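Local structure of UDP-N-acetylglucosamine 2-epimerase (Methanocaldococcus jannaschii, 4NES) at residues I32-Q37 and K57-I62; I297-C302 and R342-P347. The protein probably catalyses the reversible epimerisation of UDP-N-acetylglucosamine at C-2, giving UDP-N-acetylmannosamine, and works as a homodimer. All blocks are in the same frame, centred on the assembly; numbering follows the deposited sequence.

Contact 1. Residues I32-Q37 and K57-I62; sequences IIHTNQ and KYNLNI. With UD1 (uridine-diphosphate-N-acetylglucosamine), chain B.
The carboxamide of N36 overlaps that of N59: the two side chains cross at about a right angle, their amide planes lie 25° apart, and N36 ND2 makes an almost straight hydrogen bond to N59 OD1 (3.0 Å). The pair sits where strands 30-34 and 58-59 run out, parallel neighbours of one beta-alpha-beta unit at the margin of a Rossmann-like sheet of the GT-B fold. Parallel pairing is evident from H34, whose N reaches Y58 O (2.9 Å) while its O receives L60 N (2.9 Å), straddling N59. Beyond the last bridge T35 O takes I62 N, and N36 OD1 accepts N61 N in its amide plane, on a lone pair (2.7 Å). With CG of N36 beside its own backbone N (chi1 -47°), OD1 is directed at the 57-62 backbone and ND2 is left 3.4 Å above the H34 ring plane, toward the rim. NE2 of that ring bonds D44, and ND1 accepts N36 N, which comes in 37° out of the ring plane. Replacing N36 by alanine would probably leave N61 N and N59 OD1 without these mates and the N59 amide freer to turn. On the face carrying I33 and Y58, contact is apolar: I33 CG2 meets L60 CD1 (3.9 Å) and, more loosely, Y58 CB, while Y58 OH turns to E85. Next, Q37 is fixed through OE1 by T98 and, with its chain extended, donates hydrogen bonds from NE2 to O7' (3.0 Å) and O2A (3.1 Å) of UD1.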
ATOM      1  N   ILE A  32       2.447 -13.667  19.133  1.00 10.59           N
ATOM      2  CA  ILE A  32       2.195 -13.888  17.718  1.00  9.83           C
ATOM      3  C   ILE A  32       0.713 -13.726  17.433  1.00 10.27           C
ATOM      4  O   ILE A  32      -0.147 -14.280  18.138  1.00 10.71           O
ATOM      5  CB  ILE A  32       2.621 -15.306  17.287  1.00 10.62           C
ATOM      6  CG1 ILE A  32       4.117 -15.518  17.538  1.00 14.01           C
ATOM      7  CG2 ILE A  32       2.255 -15.566  15.827  1.00 10.64           C
ATOM      8  CD1 ILE A  32       4.564 -16.962  17.357  1.00 13.62           C
ATOM      9  N   ILE A  33       0.426 -12.960  16.386  1.00  8.76           N
ATOM     10  CA  ILE A  33      -0.898 -12.895  15.788  1.00  9.25           C
ATOM     11  C   ILE A  33      -0.839 -13.682  14.480  1.00  9.77           C
ATOM     12  O   ILE A  33      -0.087 -13.342  13.562  1.00  8.77           O
ATOM     13  CB  ILE A  33      -1.314 -11.445  15.476  1.00 10.64           C
ATOM     14  CG1 ILE A  33      -1.348 -10.590  16.751  1.00 10.64           C
ATOM     15  CG2 ILE A  33      -2.665 -11.424  14.757  1.00 11.86           C
ATOM     16  CD1 ILE A  33      -1.489  -9.102  16.458  1.00 15.09           C
ATOM     17  N   HIS A  34      -1.623 -14.752  14.405  1.00  9.51           N
ATOM     18  CA  HIS A  34      -1.666 -15.606  13.225  1.00  9.88           C
ATOM     19  C   HIS A  34      -2.948 -15.278  12.449  1.00 10.36           C
ATOM     20  O   HIS A  34      -4.043 -15.358  13.005  1.00 10.22           O
ATOM     21  CB  HIS A  34      -1.677 -17.067  13.687  1.00 10.39           C
ATOM     22  CG  HIS A  34      -1.264 -18.067  12.649  1.00  8.85           C
ATOM     23  ND1 HIS A  34      -1.476 -17.886  11.293  1.00 10.79           N
ATOM     24  CD2 HIS A  34      -0.675 -19.277  12.770  1.00  8.37           C
ATOM     25  CE1 HIS A  34      -1.021 -18.931  10.633  1.00 10.54           C
ATOM     26  NE2 HIS A  34      -0.529 -19.798  11.507  1.00 10.35           N
ATOM     27  N   THR A  35      -2.829 -14.893  11.179  1.00  8.95           N
ATOM     28  CA  THR A  35      -4.027 -14.645  10.380  1.00  8.58           C
ATOM     29  C   THR A  35      -4.682 -15.945   9.945  1.00 10.71           C
ATOM     30  O   THR A  35      -5.835 -15.948   9.493  1.00 10.63           O
ATOM     31  CB  THR A  35      -3.720 -13.849   9.108  1.00  7.82           C
ATOM     32  OG1 THR A  35      -2.781 -14.598   8.321  1.00  9.29           O
ATOM     33  CG2 THR A  35      -3.150 -12.483   9.450  1.00 11.44           C
ATOM     34  N   ASN A  36      -3.931 -17.041  10.045  1.00  9.81           N
ATOM     35  CA  ASN A  36      -4.374 -18.342   9.569  1.00  8.76           C
ATOM     36  C   ASN A  36      -4.703 -18.293   8.087  1.00  8.84           C
ATOM     37  O   ASN A  36      -5.626 -18.964   7.630  1.00 10.90           O
ATOM     38  CB  ASN A  36      -5.558 -18.877  10.388  1.00  9.34           C
ATOM     39  CG  ASN A  36      -5.337 -18.743  11.883  1.00 10.59           C
ATOM     40  OD1 ASN A  36      -6.013 -17.959  12.538  1.00  9.89           O
ATOM     41  ND2 ASN A  36      -4.388 -19.508  12.431  1.00 10.30           N
ATOM     42  N   GLN A  37      -3.935 -17.490   7.349  1.00  8.39           N
ATOM     43  CA  GLN A  37      -3.983 -17.510   5.894  1.00  8.01           C
ATOM     44  C   GLN A  37      -3.745 -18.936   5.415  1.00  8.78           C
ATOM     45  O   GLN A  37      -4.470 -19.446   4.561  1.00 10.35           O
ATOM     46  CB  GLN A  37      -2.945 -16.554   5.291  1.00  9.49           C
ATOM     47  CG  GLN A  37      -3.024 -16.539   3.772  1.00  8.26           C
ATOM     48  CD  GLN A  37      -2.085 -15.546   3.102  1.00  8.30           C
ATOM     49  OE1 GLN A  37      -1.609 -14.581   3.710  1.00  9.10           O
ATOM     50  NE2 GLN A  37      -1.807 -15.795   1.837  1.00  8.06           N
ATOM     51  N   LYS A  57      -1.062 -16.117  20.220  1.00 12.32           N
ATOM     52  CA  LYS A  57      -2.029 -15.586  21.172  1.00 11.64           C
ATOM     53  C   LYS A  57      -3.369 -15.327  20.488  1.00 12.61           C
ATOM     54  O   LYS A  57      -4.431 -15.468  21.105  1.00 14.80           O
ATOM     55  CB  LYS A  57      -1.499 -14.301  21.812  1.00 14.17           C
ATOM     56  CG  LYS A  57      -2.389 -13.767  22.920  1.00 13.50           C
ATOM     57  CD  LYS A  57      -1.750 -12.596  23.632  1.00 15.78           C
ATOM     58  CE  LYS A  57      -2.700 -12.031  24.674  1.00 19.35           C
ATOM     59  NZ  LYS A  57      -2.024 -11.034  25.555  1.00 23.05           N
ATOM     60  N   TYR A  58      -3.314 -14.949  19.210  1.00  9.83           N
ATOM     61  CA  TYR A  58      -4.514 -14.685  18.425  1.00 11.21           C
ATOM     62  C   TYR A  58      -4.490 -15.487  17.141  1.00  9.71           C
ATOM     63  O   TYR A  58      -3.465 -15.552  16.459  1.00 11.92           O
ATOM     64  CB  TYR A  58      -4.638 -13.192  18.079  1.00 14.11           C
ATOM     65  CG  TYR A  58      -4.919 -12.338  19.282  1.00 13.17           C
ATOM     66  CD1 TYR A  58      -6.219 -12.137  19.714  1.00 14.74           C
ATOM     67  CD2 TYR A  58      -3.889 -11.745  19.998  1.00 12.06           C
ATOM     68  CE1 TYR A  58      -6.493 -11.366  20.829  1.00 15.44           C
ATOM     69  CE2 TYR A  58      -4.154 -10.971  21.120  1.00 16.47           C
ATOM     70  CZ  TYR A  58      -5.457 -10.786  21.527  1.00 16.92           C
ATOM     71  OH  TYR A  58      -5.737 -10.019  22.639  1.00 22.42           O
ATOM     72  N   ASN A  59      -5.626 -16.106  16.832  1.00 11.44           N
ATOM     73  CA  ASN A  59      -5.853 -16.754  15.547  1.00 11.11           C
ATOM     74  C   ASN A  59      -7.058 -16.093  14.901  1.00 12.14           C
ATOM     75  O   ASN A  59      -8.165 -16.134  15.448  1.00 13.59           O
ATOM     76  CB  ASN A  59      -6.116 -18.243  15.746  1.00 11.78           C
ATOM     77  CG  ASN A  59      -4.899 -18.983  16.227  1.00 10.87           C
ATOM     78  OD1 ASN A  59      -3.998 -19.298  15.447  1.00 12.31           O
ATOM     79  ND2 ASN A  59      -4.866 -19.287  17.524  1.00 14.18           N
ATOM     80  N   LEU A  60      -6.849 -15.461  13.752  1.00 10.88           N
ATOM     81  CA  LEU A  60      -7.908 -14.665  13.137  1.00  9.89           C
ATOM     82  C   LEU A  60      -8.791 -15.479  12.185  1.00 11.73           C
ATOM     83  O   LEU A  60      -9.881 -15.040  11.816  1.00 13.73           O
ATOM     84  CB  LEU A  60      -7.314 -13.450  12.416  1.00 12.38           C
ATOM     85  CG  LEU A  60      -6.354 -12.613  13.265  1.00 11.69           C
ATOM     86  CD1 LEU A  60      -5.910 -11.373  12.517  1.00 11.64           C
ATOM     87  CD2 LEU A  60      -6.986 -12.235  14.595  1.00 14.87           C
ATOM     88  N   ASN A  61      -8.310 -16.661  11.796  1.00 10.55           N
ATOM     89  CA  ASN A  61      -9.091 -17.611  10.996  1.00 11.48           C
ATOM     90  C   ASN A  61      -9.578 -17.037   9.659  1.00 13.57           C
ATOM     91  O   ASN A  61     -10.706 -17.291   9.242  1.00 14.86           O
ATOM     92  CB  ASN A  61     -10.281 -18.138  11.807  1.00 14.18           C
ATOM     93  CG  ASN A  61      -9.863 -18.740  13.131  1.00 17.25           C
ATOM     94  OD1 ASN A  61     -10.377 -18.361  14.188  1.00 26.62           O
ATOM     95  ND2 ASN A  61      -8.938 -19.684  13.087  1.00 14.14           N
ATOM     96  N   ILE A  62      -8.719 -16.274   8.986  1.00 11.76           N
ATOM     97  CA  ILE A  62      -9.091 -15.623   7.731  1.00 11.01           C
ATOM     98  C   ILE A  62      -9.137 -16.623   6.581  1.00 12.28           C
ATOM     99  O   ILE A  62     -10.089 -16.648   5.790  1.00 13.24           O
ATOM    100  CB  ILE A  62      -8.100 -14.504   7.365  1.00 11.04           C
ATOM    101  CG1 ILE A  62      -7.971 -13.488   8.504  1.00 17.83           C
ATOM    102  CG2 ILE A  62      -8.529 -13.815   6.068  1.00 12.18           C
ATOM    103  CD1 ILE A  62      -9.279 -12.827   8.884  1.00 18.60           C
TER
HETATM  104  C1' UD1 B 400       0.648 -17.624  -0.465  1.00  7.78           C
HETATM  105  C2' UD1 B 400       1.374 -16.351  -0.776  1.00  8.31           C
HETATM  106  C3' UD1 B 400       2.623 -16.607  -1.472  1.00  8.08           C
HETATM  107  C4' UD1 B 400       3.490 -17.568  -0.778  1.00  8.08           C
HETATM  108  C5' UD1 B 400       2.717 -18.809  -0.410  1.00  8.00           C
HETATM  109  C6' UD1 B 400       3.490 -19.722   0.465  1.00  6.66           C
HETATM  110  C7' UD1 B 400      -0.188 -14.352  -1.155  1.00 10.10           C
HETATM  111  C8' UD1 B 400      -0.996 -13.570  -2.148  1.00  8.48           C
HETATM  112  N2' UD1 B 400       0.533 -15.499  -1.656  1.00  8.97           N
HETATM  113  O1' UD1 B 400       0.310 -18.250  -1.650  1.00  7.78           O
HETATM  114  O3' UD1 B 400       3.328 -15.366  -1.657  1.00 10.23           O
HETATM  115  O4' UD1 B 400       4.599 -17.925  -1.586  1.00  8.68           O
HETATM  116  O5' UD1 B 400       1.536 -18.477   0.312  1.00  8.48           O
HETATM  117  O6' UD1 B 400       3.207 -21.061   0.295  1.00  8.24           O
HETATM  118  O7' UD1 B 400      -0.154 -14.023   0.033  1.00  9.34           O
HETATM  119  N1  UD1 B 400      -4.663 -23.725   0.427  1.00 11.95           N
HETATM  120  C2  UD1 B 400      -4.955 -24.801   1.161  1.00 13.82           C
HETATM  121  N3  UD1 B 400      -4.550 -24.886   2.427  1.00 11.90           N
HETATM  122  C4  UD1 B 400      -3.856 -23.893   3.000  1.00 14.12           C
HETATM  123  C5  UD1 B 400      -3.533 -22.761   2.265  1.00 14.74           C
HETATM  124  C6  UD1 B 400      -3.952 -22.696   0.947  1.00 14.14           C
HETATM  125  O2  UD1 B 400      -5.585 -25.723   0.681  1.00 12.34           O
HETATM  126  O4  UD1 B 400      -3.453 -24.000   4.299  1.00 12.90           O
HETATM  127  C1B UD1 B 400      -5.090 -23.621  -0.988  1.00 13.39           C
HETATM  128  C2B UD1 B 400      -6.457 -23.101  -1.182  1.00 10.67           C
HETATM  129  O2' UD1 B 400      -7.049 -23.734  -2.290  1.00 14.93           O
HETATM  130  C3B UD1 B 400      -6.242 -21.701  -1.469  1.00 10.46           C
HETATM  131  C4B UD1 B 400      -4.997 -21.739  -2.276  1.00  9.63           C
HETATM  132  O4B UD1 B 400      -4.205 -22.774  -1.725  1.00 11.38           O
HETATM  133  O3B UD1 B 400      -7.304 -21.069  -2.140  1.00 13.11           O
HETATM  134  C5B UD1 B 400      -4.238 -20.462  -2.228  1.00 10.39           C
HETATM  135  O5B UD1 B 400      -3.969 -19.974  -0.938  1.00 10.01           O
HETATM  136  PA  UD1 B 400      -3.415 -18.536  -0.743  1.00 11.23           P
HETATM  137  O1A UD1 B 400      -4.405 -17.561  -1.301  1.00 15.23           O
HETATM  138  O2A UD1 B 400      -3.156 -18.319   0.712  1.00 13.47           O
HETATM  139  O3A UD1 B 400      -2.120 -18.377  -1.606  1.00 10.39           O
HETATM  140  PB  UD1 B 400      -0.843 -19.324  -1.726  1.00  9.17           P
HETATM  141  O1B UD1 B 400      -0.829 -19.890  -3.108  1.00  9.83           O
HETATM  142  O2B UD1 B 400      -0.783 -20.306  -0.588  1.00  9.93           O

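Contact 2. Residues I297-C302 and R342-P347; sequences ILKVPC and RNWKNP
K299 NZ donates to the backbone O of W344 at 2.7 Å, the donor tilted 29° from the carbonyl plane. Water 1 adds a second link, accepting from W344 N and, weakly, from K299 NZ. On its way to that carbonyl the lysine chain bends at chi2 (-63°) and slides past the indole in the opposite direction, which brings CD over one ring face, 4.1 Å from the centroid of the five-membered ring of W344: a CH-pi contact. K299 CA stands on that same side of the indole but beyond its rim, 3.4 Å from CZ2. At the edge, P301 N lies 3.7 Å from CH2, near the ring plane, and NE1 donates to C296 O in helix 289-298. Placing CG between the backbone N and the carbonyl carbon (chi1 47°) is what lays the ring against this turn. The turn itself is a Schellman motif, K299 leaving the helix with positive phi, and it leads toward strand 302-304 in the second Rossmann-like sheet of the GT-B fold. Segment 342-347, between helices 327-338 and 353-363, thus packs on a helix-to-strand junction. The extended chain of R342 runs by K299 O, with CB 3.4 Å from that oxygen, and sets one face of the guanidinium against the CD corner of P301, the two side chains crossing at about a right angle, with CD 3.4 Å above the plane over its centre; NH2 also donates weakly to E282 O. Near the helix, the amide of N346 touches aliphatic carbon, its OD1 being 3.5 Å from I297 CG1.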
ATOM      1  N   ILE A 297      22.240 -21.919  -0.425  1.00  9.09           N
ATOM      2  CA  ILE A 297      22.894 -22.157   0.854  1.00  9.78           C
ATOM      3  C   ILE A 297      23.433 -23.582   0.960  1.00 13.25           C
ATOM      4  O   ILE A 297      24.555 -23.802   1.448  1.00 13.50           O
ATOM      5  CB  ILE A 297      21.899 -21.868   1.995  1.00  8.65           C
ATOM      6  CG1 ILE A 297      21.567 -20.369   2.032  1.00 11.15           C
ATOM      7  CG2 ILE A 297      22.451 -22.358   3.341  1.00 12.09           C
ATOM      8  CD1 ILE A 297      20.269 -20.036   2.770  1.00 14.38           C
ATOM      9  N   LEU A 298      22.651 -24.543   0.480  1.00 10.45           N
ATOM     10  CA  LEU A 298      23.001 -25.957   0.562  1.00 11.96           C
ATOM     11  C   LEU A 298      23.938 -26.417  -0.550  1.00 11.59           C
ATOM     12  O   LEU A 298      24.336 -27.591  -0.577  1.00 14.08           O
ATOM     13  CB  LEU A 298      21.733 -26.805   0.537  1.00 11.38           C
ATOM     14  CG  LEU A 298      20.814 -26.602   1.732  1.00 13.41           C
ATOM     15  CD1 LEU A 298      19.478 -27.308   1.515  1.00 14.51           C
ATOM     16  CD2 LEU A 298      21.494 -27.098   3.006  1.00 17.12           C
ATOM     17  N   LYS A 299      24.297 -25.500  -1.451  1.00 10.53           N
ATOM     18  CA  LYS A 299      25.196 -25.782  -2.579  1.00 11.40           C
ATOM     19  C   LYS A 299      24.620 -26.835  -3.528  1.00 12.38           C
ATOM     20  O   LYS A 299      25.330 -27.731  -4.004  1.00 14.55           O
ATOM     21  CB  LYS A 299      26.584 -26.228  -2.106  1.00 14.37           C
ATOM     22  CG  LYS A 299      27.213 -25.333  -1.074  1.00 16.88           C
ATOM     23  CD  LYS A 299      27.474 -23.940  -1.592  1.00 19.59           C
ATOM     24  CE  LYS A 299      28.107 -23.098  -0.482  1.00 29.53           C
ATOM     25  NZ  LYS A 299      28.249 -21.672  -0.854  1.00 34.57           N
ATOM     26  N   VAL A 300      23.322 -26.733  -3.786  1.00  9.95           N
ATOM     27  CA  VAL A 300      22.658 -27.608  -4.734  1.00 10.96           C
ATOM     28  C   VAL A 300      22.200 -26.734  -5.882  1.00 10.42           C
ATOM     29  O   VAL A 300      21.512 -25.749  -5.657  1.00 10.79           O
ATOM     30  CB  VAL A 300      21.443 -28.307  -4.073  1.00 11.65           C
ATOM     31  CG1 VAL A 300      20.726 -29.202  -5.058  1.00 13.03           C
ATOM     32  CG2 VAL A 300      21.893 -29.118  -2.851  1.00 14.87           C
ATOM     33  N   PRO A 301      22.599 -27.065  -7.120  1.00 10.79           N
ATOM     34  CA  PRO A 301      22.215 -26.213  -8.250  1.00 10.21           C
ATOM     35  C   PRO A 301      20.701 -26.047  -8.375  1.00 11.66           C
ATOM     36  O   PRO A 301      19.934 -26.990  -8.151  1.00 12.33           O
ATOM     37  CB  PRO A 301      22.761 -26.974  -9.468  1.00 13.13           C
ATOM     38  CG  PRO A 301      23.819 -27.861  -8.922  1.00 16.15           C
ATOM     39  CD  PRO A 301      23.371 -28.242  -7.548  1.00 13.27           C
ATOM     40  N   CYS A 302      20.284 -24.840  -8.738  1.00 10.64           N
ATOM     41  CA  CYS A 302      18.875 -24.503  -8.807  1.00 11.37           C
ATOM     42  C   CYS A 302      18.496 -24.042 -10.214  1.00 11.14           C
ATOM     43  O   CYS A 302      19.271 -23.348 -10.889  1.00 11.13           O
ATOM     44  CB  CYS A 302      18.563 -23.403  -7.786  1.00 10.77           C
ATOM     45  SG  CYS A 302      16.795 -23.094  -7.541  1.00 11.60           S
ATOM     46  N   ARG A 342      29.764 -27.341  -7.568  1.00 21.55           N
ATOM     47  CA  ARG A 342      28.928 -26.844  -6.480  1.00 20.96           C
ATOM     48  C   ARG A 342      29.721 -25.988  -5.514  1.00 19.91           C
ATOM     49  O   ARG A 342      29.709 -26.197  -4.299  1.00 31.23           O
ATOM     50  CB  ARG A 342      28.208 -28.001  -5.797  1.00 25.34           C
ATOM     51  CG  ARG A 342      27.434 -28.783  -6.830  1.00 27.40           C
ATOM     52  CD  ARG A 342      26.670 -29.965  -6.298  1.00 32.80           C
ATOM     53  NE  ARG A 342      26.015 -30.631  -7.419  1.00 38.30           N
ATOM     54  CZ  ARG A 342      24.892 -31.333  -7.329  1.00 35.73           C
ATOM     55  NH1 ARG A 342      24.284 -31.466  -6.159  1.00 33.67           N
ATOM     56  NH2 ARG A 342      24.375 -31.891  -8.416  1.00 36.56           N
ATOM     57  N   ASN A 343      30.431 -25.026  -6.088  1.00 22.81           N
ATOM     58  CA  ASN A 343      31.079 -23.992  -5.318  1.00 26.66           C
ATOM     59  C   ASN A 343      30.579 -22.639  -5.799  1.00 28.44           C
ATOM     60  O   ASN A 343      30.498 -22.371  -6.999  1.00 30.06           O
ATOM     61  CB  ASN A 343      32.614 -24.120  -5.363  1.00 31.36           C
ATOM     62  CG  ASN A 343      33.243 -23.439  -6.569  1.00 38.51           C
ATOM     63  OD1 ASN A 343      32.721 -23.492  -7.682  1.00 49.22           O
ATOM     64  ND2 ASN A 343      34.388 -22.803  -6.348  1.00 43.49           N
ATOM     65  N   TRP A 344      30.167 -21.825  -4.840  1.00 14.30           N
ATOM     66  CA  TRP A 344      29.815 -20.441  -5.077  1.00 13.90           C
ATOM     67  C   TRP A 344      29.758 -19.746  -3.736  1.00 15.82           C
ATOM     68  O   TRP A 344      29.686 -20.397  -2.700  1.00 14.76           O
ATOM     69  CB  TRP A 344      28.477 -20.304  -5.823  1.00 14.82           C
ATOM     70  CG  TRP A 344      27.344 -21.144  -5.298  1.00 10.02           C
ATOM     71  CD1 TRP A 344      26.598 -20.920  -4.169  1.00 12.37           C
ATOM     72  CD2 TRP A 344      26.790 -22.308  -5.925  1.00  9.75           C
ATOM     73  NE1 TRP A 344      25.627 -21.889  -4.052  1.00 13.94           N
ATOM     74  CE2 TRP A 344      25.733 -22.761  -5.108  1.00 11.21           C
ATOM     75  CE3 TRP A 344      27.100 -23.027  -7.089  1.00 13.30           C
ATOM     76  CZ2 TRP A 344      24.971 -23.891  -5.429  1.00 12.46           C
ATOM     77  CZ3 TRP A 344      26.348 -24.152  -7.403  1.00 14.70           C
ATOM     78  CH2 TRP A 344      25.299 -24.573  -6.570  1.00 13.36           C
ATOM     79  N   LYS A 345      29.809 -18.422  -3.770  1.00 16.47           N
ATOM     80  CA  LYS A 345      29.693 -17.602  -2.573  1.00 20.57           C
ATOM     81  C   LYS A 345      28.280 -17.665  -1.998  1.00 25.19           C
ATOM     82  O   LYS A 345      27.334 -17.860  -2.749  1.00 20.91           O
ATOM     83  CB  LYS A 345      30.067 -16.164  -2.937  1.00 28.48           C
ATOM     84  CG  LYS A 345      29.214 -15.070  -2.320  1.00 36.84           C
ATOM     85  CD  LYS A 345      29.972 -13.752  -2.379  1.00 42.36           C
ATOM     86  CE  LYS A 345      29.122 -12.576  -1.948  1.00 35.74           C
ATOM     87  NZ  LYS A 345      28.176 -12.216  -3.019  1.00 25.47           N
ATOM     88  N   ASN A 346      28.137 -17.550  -0.676  1.00 26.63           N
ATOM     89  CA  ASN A 346      26.808 -17.315  -0.100  1.00 26.75           C
ATOM     90  C   ASN A 346      26.627 -15.846   0.231  1.00 18.14           C
ATOM     91  O   ASN A 346      27.306 -15.298   1.098  1.00 21.35           O
ATOM     92  CB  ASN A 346      26.479 -18.188   1.120  1.00 29.29           C
ATOM     93  CG  ASN A 346      25.089 -17.869   1.716  1.00 27.01           C
ATOM     94  OD1 ASN A 346      24.034 -18.063   1.069  1.00  7.60           O
ATOM     95  ND2 ASN A 346      25.092 -17.388   2.954  1.00 40.98           N
ATOM     96  N   PRO A 347      25.701 -15.203  -0.475  1.00 16.05           N
ATOM     97  CA  PRO A 347      25.447 -13.768  -0.392  1.00 16.52           C
ATOM     98  C   PRO A 347      24.511 -13.402   0.753  1.00 15.99           C
ATOM     99  O   PRO A 347      24.291 -12.216   0.987  1.00 15.74           O
ATOM    100  CB  PRO A 347      24.769 -13.475  -1.727  1.00 14.97           C
ATOM    101  CG  PRO A 347      24.035 -14.744  -2.046  1.00 18.01           C
ATOM    102  CD  PRO A 347      24.905 -15.854  -1.532  1.00 17.26           C
TER
HETATM  103  O   HOH W   1      31.040 -23.126  -1.966  1.00 24.50           O

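Overall arrangement
Contact 1 pairs the edge strand of the seven-stranded sheet with its neighbour, whereas contact 2 packs a loop on the turn that leads into the six-stranded one; the two lie on opposite sides of the chain's centre. Their centres are 35 Å apart and their nearest atoms about 22 Å, so neither touches the other. Contact 1 closes along the chain before contact 2 opens. They differ in their relation to the ligands. The 32-37 segment reaches UD1 through Q37; its H34 side chain is about 13 Å from the separately bound UDP. Contact 2 has the I297 side chain about 9 Å from UDP and is structural packing where helix 289-298 gives way to the turn before strand 302-304.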